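Local coordinates for peroxinectin A (Dictyostelium discoideum, PDB 6ERC), which is a secreted heme peroxidase that uses hydrogen peroxide to oxidise phenolic donors, iodide and thiocyanate, and is associated with antibacterial activity, at residues Leu184-Val189 and Asp204-Val209; Asp195-Phe201 and Tyr331-His335; Met312-Glu317 and Pro343-Gly347. All blocks are in the same frame, centred on the assembly; numbering follows the deposited sequence.

Interaction 1 (Leu184-Val189 and Asp204-Val209); sequences LPPKNV and DQLYSV
The Y207 ring lies along a knobbly ridge made by L184, P185 and K187. P185 O comes in at the ring edge, 3.4 Å from Y207 CD1, while L184 CD1 rests against the hydroxyl oxygen at the far end. The lysine's methylenes run beside the tyrosine in the same direction: with CG anti to the carbonyl carbon (chi1 -68°), K187 CG drops to 3.6 Å from Y207 CD1 and also meets L206 O. P185 CB is the bump that fills the notch between Y207 and V209, 4.0 Å from V209 CG1. From L184, the end of the 177-179/182-184 hairpin, the chain of this animal heme peroxidase domain runs into a long irregular loop that leads to helix 218-241, whose T225 and L228 pack on P185. The backbones meet through a nearly straight bond from S208 N to P186 O (2.8 Å, 173°). Just beyond, the P186 ring leans its CG on S208 O at 3.5 Å, and V189 CG2 covers S208 CB at 3.6 Å. S208 OG takes a weak bond from V189 N, and a water that accepts from N188 N sits between that residue and L206 O.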
loop_
_atom_site.group_PDB
_atom_site.type_symbol
_atom_site.label_atom_id
_atom_site.label_comp_id
_atom_site.label_asym_id
_atom_site.label_seq_id
_atom_site.Cartn_x
_atom_site.Cartn_y
_atom_site.Cartn_z
ATOM N N LEU A 184 20.708 -8.732 6.287
ATOM C CA LEU A 184 19.380 -8.897 5.709
ATOM C C LEU A 184 18.387 -9.273 6.802
ATOM O O LEU A 184 18.798 -9.626 7.914
ATOM C CB LEU A 184 19.401 -9.962 4.612
ATOM C CG LEU A 184 20.325 -9.676 3.425
ATOM C CD1 LEU A 184 20.329 -10.851 2.463
ATOM C CD2 LEU A 184 19.910 -8.401 2.707
ATOM N N PRO A 185 17.084 -9.207 6.537
ATOM C CA PRO A 185 16.098 -9.539 7.572
ATOM C C PRO A 185 16.222 -10.988 8.004
ATOM O O PRO A 185 16.904 -11.788 7.348
ATOM C CB PRO A 185 14.752 -9.272 6.881
ATOM C CG PRO A 185 15.067 -8.324 5.770
ATOM C CD PRO A 185 16.443 -8.700 5.309
ATOM N N PRO A 186 15.576 -11.363 9.104
ATOM C CA PRO A 186 15.671 -12.739 9.599
ATOM C C PRO A 186 14.722 -13.667 8.851
ATOM O O PRO A 186 13.891 -13.241 8.048
ATOM C CB PRO A 186 15.273 -12.606 11.072
ATOM C CG PRO A 186 14.328 -11.450 11.090
ATOM C CD PRO A 186 14.738 -10.519 9.972
ATOM N N LYS A 187 14.855 -14.961 9.140
ATOM C CA LYS A 187 14.039 -15.978 8.494
ATOM C C LYS A 187 13.632 -17.042 9.505
ATOM O O LYS A 187 14.285 -17.237 10.534
ATOM C CB LYS A 187 14.784 -16.628 7.320
ATOM C CG LYS A 187 15.012 -15.692 6.138
ATOM C CD LYS A 187 15.995 -16.274 5.127
ATOM C CE LYS A 187 17.430 -16.224 5.649
ATOM N NZ LYS A 187 18.425 -16.638 4.622
ATOM N N ASN A 188 12.531 -17.733 9.190
ATOM C CA ASN A 188 12.036 -18.858 9.987
ATOM C C ASN A 188 11.741 -18.456 11.428
ATOM O O ASN A 188 11.777 -19.292 12.336
ATOM C CB ASN A 188 13.024 -20.029 9.972
ATOM C CG ASN A 188 13.281 -20.557 8.580
ATOM O OD1 ASN A 188 12.441 -20.430 7.694
ATOM N ND2 ASN A 188 14.448 -21.159 8.380
ATOM N N VAL A 189 11.443 -17.182 11.659
ATOM C CA VAL A 189 11.181 -16.696 13.011
ATOM C C VAL A 189 9.856 -17.283 13.490
ATOM O O VAL A 189 8.816 -17.046 12.858
ATOM C CB VAL A 189 11.162 -15.159 13.055
ATOM C CG1 VAL A 189 10.919 -14.668 14.476
ATOM C CG2 VAL A 189 12.470 -14.603 12.511
ATOM N N ASP A 204 9.683 -21.293 4.422
ATOM C CA ASP A 204 10.886 -21.200 5.244
ATOM C C ASP A 204 12.014 -20.443 4.555
ATOM O O ASP A 204 13.022 -20.147 5.206
ATOM C CB ASP A 204 11.383 -22.592 5.652
ATOM C CG ASP A 204 11.653 -23.490 4.463
ATOM O OD1 ASP A 204 10.721 -23.700 3.660
ATOM O OD2 ASP A 204 12.794 -23.986 4.333
ATOM N N GLN A 205 11.879 -20.124 3.267
ATOM C CA GLN A 205 12.855 -19.298 2.572
ATOM C C GLN A 205 12.461 -17.827 2.518
ATOM O O GLN A 205 13.274 -17.003 2.088
ATOM C CB GLN A 205 13.073 -19.817 1.144
ATOM C CG GLN A 205 13.766 -21.176 1.078
ATOM C CD GLN A 205 13.806 -21.759 -0.330
ATOM O OE1 GLN A 205 13.768 -22.980 -0.505
ATOM N NE2 GLN A 205 13.887 -20.892 -1.340
ATOM N N LEU A 206 11.248 -17.479 2.942
ATOM C CA LEU A 206 10.823 -16.087 2.971
ATOM C C LEU A 206 11.379 -15.380 4.200
ATOM O O LEU A 206 11.635 -15.994 5.241
ATOM C CB LEU A 206 9.297 -15.984 2.977
ATOM C CG LEU A 206 8.541 -16.629 1.814
ATOM C CD1 LEU A 206 7.045 -16.419 2.002
ATOM C CD2 LEU A 206 8.997 -16.075 0.470
ATOM N N TYR A 207 11.559 -14.070 4.073
ATOM C CA TYR A 207 12.037 -13.262 5.183
ATOM C C TYR A 207 10.891 -12.938 6.131
ATOM O O TYR A 207 9.760 -12.698 5.702
ATOM C CB TYR A 207 12.684 -11.977 4.666
ATOM C CG TYR A 207 13.954 -12.225 3.880
ATOM C CD1 TYR A 207 15.165 -12.432 4.529
ATOM C CD2 TYR A 207 13.939 -12.259 2.489
ATOM C CE1 TYR A 207 16.325 -12.662 3.819
ATOM C CE2 TYR A 207 15.097 -12.489 1.769
ATOM C CZ TYR A 207 16.288 -12.690 2.441
ATOM O OH TYR A 207 17.443 -12.919 1.732
ATOM N N SER A 208 11.190 -12.943 7.428
ATOM C CA SER A 208 10.198 -12.710 8.472
ATOM C C SER A 208 10.270 -11.250 8.912
ATOM O O SER A 208 11.223 -10.843 9.586
ATOM C CB SER A 208 10.436 -13.653 9.650
ATOM O OG SER A 208 10.451 -15.004 9.219
ATOM N N VAL A 209 9.259 -10.465 8.531
ATOM C CA VAL A 209 9.173 -9.055 8.882
ATOM C C VAL A 209 7.792 -8.775 9.468
ATOM O O VAL A 209 6.887 -9.609 9.423
ATOM C CB VAL A 209 9.448 -8.131 7.676
ATOM C CG1 VAL A 209 10.887 -8.301 7.195
ATOM C CG2 VAL A 209 8.459 -8.407 6.545
HETATM O O HOH W 1 10.709 -17.731 6.848
#

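Interaction 2 (Asp195-Phe201 and Tyr331-His335); sequences DNDANLF and YFNPH
D195, whose OD1 is held in a salt bridge by R212 NE, sets its CB 4.0 Å from CE1 of the F332 ring. D195 O also comes in obliquely to the same atom, F332 CE1, at 3.4 Å. From there residues 195-198 pass across one side of the phenyl ring. The backbone covers one face, with D197 N about 3.7 Å above the ring plane and over its centre. D197 crosses the far end obliquely, its carboxylate plane steep to the ring, and A198 CB lies 3.9 Å from F332 CD2 while also touching Y331 CB. F332 keeps its CG beside the backbone N (chi1 -61°), which sends the ring under this backbone.

F201 makes the second half of the contact. Its CD1 lies 3.2 Å from F332 O, and its ring receives P334 CD over one face in a CH-pi contact: P334 CD lies 4.2 Å from the F201 ring centroid, 19° off the normal. H335 is tilted 29° from the F201 plane and displaced well to the side (centroids 5.3 Å apart), with H335 CD2 3.5 Å from F201 CE2.

Y331 turns its own ring away to the heme, which it touches, and to F367, which it meets edge-to-face. The charge of D195 is answered by R212, next in sequence to R213, the predicted transition-state stabiliser. Between the two loops, rings pack against peptide and oxygen atoms with no clear hydrogen bond across, which implies that fit of shape rather than directed bonds joins them beside the heme pocket.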
loop_
_atom_site.group_PDB
_atom_site.type_symbol
_atom_site.label_atom_id
_atom_site.label_comp_id
_atom_site.label_asym_id
_atom_site.label_seq_id
_atom_site.Cartn_x
_atom_site.Cartn_y
_atom_site.Cartn_z
ATOM N N ASP A 195 3.186 -14.127 4.334
ATOM C CA ASP A 195 2.385 -14.497 3.177
ATOM C C ASP A 195 3.247 -15.151 2.103
ATOM O O ASP A 195 4.431 -14.834 1.940
ATOM C CB ASP A 195 1.678 -13.272 2.596
ATOM C CG ASP A 195 0.410 -12.916 3.351
ATOM O OD1 ASP A 195 0.048 -13.650 4.298
ATOM O OD2 ASP A 195 -0.230 -11.903 2.990
ATOM N N ASN A 196 2.635 -16.081 1.374
ATOM C CA ASN A 196 3.266 -16.758 0.245
ATOM C C ASN A 196 2.245 -16.898 -0.881
ATOM O O ASN A 196 1.991 -17.987 -1.396
ATOM C CB ASN A 196 3.820 -18.120 0.666
ATOM C CG ASN A 196 5.079 -18.514 -0.101
ATOM O OD1 ASN A 196 5.940 -19.219 0.431
ATOM N ND2 ASN A 196 5.198 -18.054 -1.343
ATOM N N ASP A 197 1.649 -15.769 -1.276
ATOM C CA ASP A 197 0.534 -15.789 -2.218
ATOM C C ASP A 197 0.913 -16.508 -3.510
ATOM O O ASP A 197 0.250 -17.465 -3.924
ATOM C CB ASP A 197 0.075 -14.356 -2.503
ATOM C CG ASP A 197 -0.402 -13.639 -1.254
ATOM O OD1 ASP A 197 -1.048 -14.292 -0.407
ATOM O OD2 ASP A 197 -0.128 -12.427 -1.113
ATOM N N ALA A 198 1.987 -16.055 -4.164
ATOM C CA ALA A 198 2.421 -16.692 -5.402
ATOM C C ALA A 198 2.891 -18.123 -5.177
ATOM O O ALA A 198 2.871 -18.927 -6.116
ATOM C CB ALA A 198 3.532 -15.867 -6.055
ATOM N N ASN A 199 3.312 -18.460 -3.958
ATOM C CA ASN A 199 3.678 -19.833 -3.606
ATOM C C ASN A 199 4.703 -20.400 -4.585
ATOM O O ASN A 199 4.622 -21.558 -5.005
ATOM C CB ASN A 199 2.438 -20.725 -3.542
ATOM C CG ASN A 199 2.667 -21.986 -2.726
ATOM O OD1 ASN A 199 3.809 -22.390 -2.485
ATOM N ND2 ASN A 199 1.579 -22.617 -2.297
ATOM N N LEU A 200 5.679 -19.568 -4.962
ATOM C CA LEU A 200 6.781 -20.050 -5.789
ATOM C C LEU A 200 7.824 -20.776 -4.950
ATOM O O LEU A 200 8.318 -21.837 -5.350
ATOM C CB LEU A 200 7.432 -18.889 -6.546
ATOM C CG LEU A 200 6.945 -18.631 -7.977
ATOM C CD1 LEU A 200 5.559 -18.018 -7.978
ATOM C CD2 LEU A 200 7.925 -17.731 -8.723
ATOM N N PHE A 201 8.160 -20.230 -3.789
ATOM C CA PHE A 201 9.184 -20.774 -2.916
ATOM C C PHE A 201 8.560 -21.233 -1.602
ATOM O O PHE A 201 7.493 -20.748 -1.208
ATOM C CB PHE A 201 10.271 -19.723 -2.637
ATOM C CG PHE A 201 10.933 -19.190 -3.881
ATOM C CD1 PHE A 201 10.308 -18.222 -4.656
ATOM C CD2 PHE A 201 12.181 -19.655 -4.273
ATOM C CE1 PHE A 201 10.912 -17.731 -5.802
ATOM C CE2 PHE A 201 12.792 -19.168 -5.417
ATOM C CZ PHE A 201 12.158 -18.207 -6.182
ATOM N N TYR A 331 7.692 -11.968 -7.747
ATOM C CA TYR A 331 6.635 -12.124 -6.750
ATOM C C TYR A 331 7.069 -13.145 -5.705
ATOM O O TYR A 331 7.239 -14.331 -6.013
ATOM C CB TYR A 331 5.333 -12.558 -7.416
ATOM C CG TYR A 331 4.731 -11.533 -8.353
ATOM C CD1 TYR A 331 4.829 -10.170 -8.091
ATOM C CD2 TYR A 331 4.059 -11.934 -9.505
ATOM C CE1 TYR A 331 4.275 -9.235 -8.949
ATOM C CE2 TYR A 331 3.503 -11.010 -10.369
ATOM C CZ TYR A 331 3.613 -9.661 -10.086
ATOM O OH TYR A 331 3.060 -8.737 -10.947
ATOM N N PHE A 332 7.244 -12.687 -4.466
ATOM C CA PHE A 332 7.618 -13.558 -3.351
ATOM C C PHE A 332 8.852 -14.388 -3.698
ATOM O O PHE A 332 8.861 -15.616 -3.591
ATOM C CB PHE A 332 6.444 -14.451 -2.950
ATOM C CG PHE A 332 5.238 -13.684 -2.491
ATOM C CD1 PHE A 332 5.013 -13.462 -1.143
ATOM C CD2 PHE A 332 4.338 -13.169 -3.409
ATOM C CE1 PHE A 332 3.908 -12.749 -0.720
ATOM C CE2 PHE A 332 3.233 -12.455 -2.989
ATOM C CZ PHE A 332 3.018 -12.246 -1.642
ATOM N N ASN A 333 9.910 -13.694 -4.113
ATOM C CA ASN A 333 11.161 -14.331 -4.522
ATOM C C ASN A 333 12.303 -13.800 -3.668
ATOM O O ASN A 333 12.797 -12.685 -3.914
ATOM C CB ASN A 333 11.439 -14.076 -6.002
ATOM C CG ASN A 333 12.745 -14.691 -6.461
ATOM O OD1 ASN A 333 13.296 -15.572 -5.800
ATOM N ND2 ASN A 333 13.249 -14.227 -7.599
ATOM N N PRO A 334 12.758 -14.546 -2.656
ATOM C CA PRO A 334 13.900 -14.072 -1.856
ATOM C C PRO A 334 15.211 -14.031 -2.623
ATOM O O PRO A 334 16.098 -13.254 -2.247
ATOM C CB PRO A 334 13.967 -15.083 -0.700
ATOM C CG PRO A 334 12.623 -15.743 -0.673
ATOM C CD PRO A 334 12.163 -15.770 -2.093
ATOM N N HIS A 335 15.369 -14.837 -3.678
ATOM C CA HIS A 335 16.628 -14.854 -4.417
ATOM C C HIS A 335 17.001 -13.482 -4.959
ATOM O O HIS A 335 18.174 -13.251 -5.275
ATOM C CB HIS A 335 16.552 -15.856 -5.568
ATOM C CG HIS A 335 16.678 -17.280 -5.127
ATOM N ND1 HIS A 335 17.689 -18.108 -5.567
ATOM C CD2 HIS A 335 15.929 -18.019 -4.276
ATOM C CE1 HIS A 335 17.552 -19.298 -5.011
ATOM N NE2 HIS A 335 16.492 -19.271 -4.222
#

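Interaction 3 (Met312-Glu317 and Pro343-Gly347); sequences MEYYSE and PLIRG. With NAG (2-acetamido-2-deoxy-beta-D-glucopyranose), chain E.
Two hydrogen bonds cross between residues 312-317 and helix 343-347. The firmer one runs from Y315 N to P343 O (3.2 Å, 161°), to an oxygen that also takes the weak helical bond from G347 N. In the second, which is weak, R346 NH1 reaches Y315 O at the guanidinium edge, 3.0 Å away. The arginine chain is extended from CG to NE, laying its flat end beneath the 315-317 backbone: S316 O and E317 CA sit over one face, the carbonyl oxygen about 3.3 Å above the plane. I501 O accepts from NE and N500 O from NH2, and these bonds, with the weak one to Y315 O, restrain the rotation of the group.

CA-H...O contacts reinforce the crossing, with P343 CA 3.1 Å from Y315 O and Y314 CA leaning on P343 O. Close backbone approach continues at G347, whose CA lies 3.6 Å from E313 O.

Among the apolar contacts, L344 CD2 covers one face of the Y314 ring, 3.3 Å from CZ, and M312 CG touches the same methyl. Y314 CD2 meets P343 CB, and Y315 CB rests on R346 CB at 3.6 Å, with the Y315 ring edge turned to G347 CA.

Beside S316, the acetamide methyl C8 of the glycan sugar lies 3.4 Å from S316 OG. Helix segment 343-347 thus packs across the first strand of the antiparallel hairpin 311-315/321-326, the axes of 312-315 and 343-347 at 116°, and the hairpin's connecting turn carries the sugar at N318, an N-glycosylation site.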
loop_
_atom_site.group_PDB
_atom_site.type_symbol
_atom_site.label_atom_id
_atom_site.label_comp_id
_atom_site.label_asym_id
_atom_site.label_seq_id
_atom_site.Cartn_x
_atom_site.Cartn_y
_atom_site.Cartn_z
ATOM N N MET A 312 12.400 -4.634 -12.998
ATOM C CA MET A 312 13.104 -4.226 -11.789
ATOM C C MET A 312 14.592 -4.172 -12.123
ATOM O O MET A 312 15.207 -5.207 -12.402
ATOM C CB MET A 312 12.808 -5.209 -10.660
ATOM C CG MET A 312 13.079 -4.688 -9.275
ATOM S SD MET A 312 12.013 -5.523 -8.086
ATOM C CE MET A 312 10.481 -4.656 -8.362
ATOM N N GLU A 313 15.161 -2.968 -12.109
ATOM C CA GLU A 313 16.532 -2.761 -12.561
ATOM C C GLU A 313 17.546 -3.113 -11.475
ATOM O O GLU A 313 17.299 -2.940 -10.278
ATOM C CB GLU A 313 16.736 -1.308 -12.994
ATOM C CG GLU A 313 15.992 -0.911 -14.264
ATOM C CD GLU A 313 16.563 -1.568 -15.512
ATOM O OE1 GLU A 313 17.751 -1.955 -15.493
ATOM O OE2 GLU A 313 15.824 -1.700 -16.512
ATOM N N TYR A 314 18.702 -3.611 -11.917
ATOM C CA TYR A 314 19.834 -3.922 -11.051
ATOM C C TYR A 314 21.064 -3.195 -11.570
ATOM O O TYR A 314 21.358 -3.248 -12.768
ATOM C CB TYR A 314 20.125 -5.426 -11.007
ATOM C CG TYR A 314 19.179 -6.231 -10.153
ATOM C CD1 TYR A 314 17.888 -6.508 -10.583
ATOM C CD2 TYR A 314 19.585 -6.737 -8.927
ATOM C CE1 TYR A 314 17.020 -7.254 -9.807
ATOM C CE2 TYR A 314 18.728 -7.485 -8.143
ATOM C CZ TYR A 314 17.448 -7.742 -8.587
ATOM O OH TYR A 314 16.586 -8.485 -7.810
ATOM N N TYR A 315 21.786 -2.535 -10.668
ATOM C CA TYR A 315 23.025 -1.855 -11.013
ATOM C C TYR A 315 24.119 -2.265 -10.038
ATOM O O TYR A 315 23.858 -2.527 -8.862
ATOM C CB TYR A 315 22.848 -0.330 -11.001
ATOM C CG TYR A 315 22.151 0.208 -12.229
ATOM C CD1 TYR A 315 22.880 0.612 -13.340
ATOM C CD2 TYR A 315 20.768 0.308 -12.280
ATOM C CE1 TYR A 315 22.253 1.102 -14.465
ATOM C CE2 TYR A 315 20.129 0.797 -13.404
ATOM C CZ TYR A 315 20.878 1.193 -14.494
ATOM O OH TYR A 315 20.256 1.681 -15.621
ATOM N N SER A 316 25.348 -2.326 -10.539
ATOM C CA SER A 316 26.480 -2.707 -9.710
ATOM C C SER A 316 27.184 -1.465 -9.161
ATOM O O SER A 316 26.809 -0.325 -9.446
ATOM C CB SER A 316 27.445 -3.585 -10.502
ATOM O OG SER A 316 28.061 -2.857 -11.544
ATOM N N GLU A 317 28.226 -1.692 -8.357
ATOM C CA GLU A 317 28.911 -0.587 -7.696
ATOM C C GLU A 317 29.455 0.421 -8.704
ATOM O O GLU A 317 29.349 1.634 -8.493
ATOM C CB GLU A 317 30.040 -1.124 -6.816
ATOM C CG GLU A 317 30.600 -0.109 -5.831
ATOM C CD GLU A 317 31.791 -0.640 -5.062
ATOM O OE1 GLU A 317 32.105 -1.840 -5.204
ATOM O OE2 GLU A 317 32.415 0.148 -4.322
ATOM N N PRO A 343 22.147 -3.379 -5.210
ATOM C CA PRO A 343 21.824 -3.354 -6.649
ATOM C C PRO A 343 20.379 -2.980 -6.938
ATOM O O PRO A 343 20.106 -2.310 -7.941
ATOM C CB PRO A 343 22.146 -4.786 -7.102
ATOM C CG PRO A 343 23.082 -5.318 -6.073
ATOM C CD PRO A 343 22.667 -4.688 -4.785
ATOM N N LEU A 344 19.441 -3.405 -6.090
ATOM C CA LEU A 344 18.053 -2.990 -6.254
ATOM C C LEU A 344 17.900 -1.495 -6.018
ATOM O O LEU A 344 17.319 -0.783 -6.846
ATOM C CB LEU A 344 17.154 -3.773 -5.298
ATOM C CG LEU A 344 16.894 -5.231 -5.672
ATOM C CD1 LEU A 344 16.342 -5.983 -4.476
ATOM C CD2 LEU A 344 15.931 -5.316 -6.850
ATOM N N ILE A 345 18.412 -1.002 -4.887
ATOM C CA ILE A 345 18.262 0.412 -4.553
ATOM C C ILE A 345 18.732 1.279 -5.710
ATOM O O ILE A 345 18.076 2.259 -6.079
ATOM C CB ILE A 345 19.028 0.747 -3.258
ATOM C CG1 ILE A 345 18.533 -0.104 -2.080
ATOM C CG2 ILE A 345 18.903 2.236 -2.935
ATOM C CD1 ILE A 345 17.092 0.137 -1.684
ATOM N N ARG A 346 19.878 0.937 -6.301
ATOM C CA ARG A 346 20.390 1.734 -7.409
ATOM C C ARG A 346 19.388 1.779 -8.553
ATOM O O ARG A 346 19.155 2.840 -9.143
ATOM C CB ARG A 346 21.729 1.174 -7.892
ATOM C CG ARG A 346 22.878 1.346 -6.912
ATOM C CD ARG A 346 24.214 0.987 -7.552
ATOM N NE ARG A 346 25.282 0.834 -6.565
ATOM C CZ ARG A 346 25.627 -0.315 -5.989
ATOM N NH1 ARG A 346 24.996 -1.442 -6.290
ATOM N NH2 ARG A 346 26.611 -0.342 -5.103
ATOM N N GLY A 347 18.778 0.638 -8.878
ATOM C CA GLY A 347 17.790 0.618 -9.942
ATOM C C GLY A 347 16.530 1.385 -9.587
ATOM O O GLY A 347 15.968 2.094 -10.425
HETATM C C1 NAG E . 32.578 -3.139 -12.560
HETATM C C2 NAG E . 31.636 -4.332 -12.286
HETATM C C3 NAG E . 31.692 -5.347 -13.435
HETATM C C4 NAG E . 31.503 -4.670 -14.784
HETATM C C5 NAG E . 32.515 -3.546 -14.932
HETATM C C6 NAG E . 32.392 -2.802 -16.242
HETATM C C7 NAG E . 31.701 -4.527 -9.813
HETATM C C8 NAG E . 30.979 -3.217 -9.743
HETATM N N2 NAG E . 31.983 -4.992 -11.036
HETATM O O3 NAG E . 30.679 -6.326 -13.242
HETATM O O4 NAG E . 31.703 -5.615 -15.828
HETATM O O5 NAG E . 32.315 -2.596 -13.878
HETATM O O6 NAG E . 31.418 -3.393 -17.092
HETATM O O7 NAG E . 32.024 -5.140 -8.799
#

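In the fold
Coming from the N terminus, the chain leaves the 177-179/182-184 hairpin and enters a long loop, which interaction 1 closes by bringing 204-209 back to 184-189. Within that loop lies 195-201, the first half of interaction 2, whose partner 331-335 comes 130 residues later, after, among others, helices 218-241 and 247-275 and the 311-315/321-326 hairpin. Interaction 3 closes the local excursion from this hairpin to helix 342-350, and 331-335 falls between its two segments. Interaction 2 therefore crosses both others, while 1 and 3 follow in series. Interactions 1 and 2 touch, Y207 packing on P334; interaction 3 stays about 6 Å from interaction 2 at the nearest atoms.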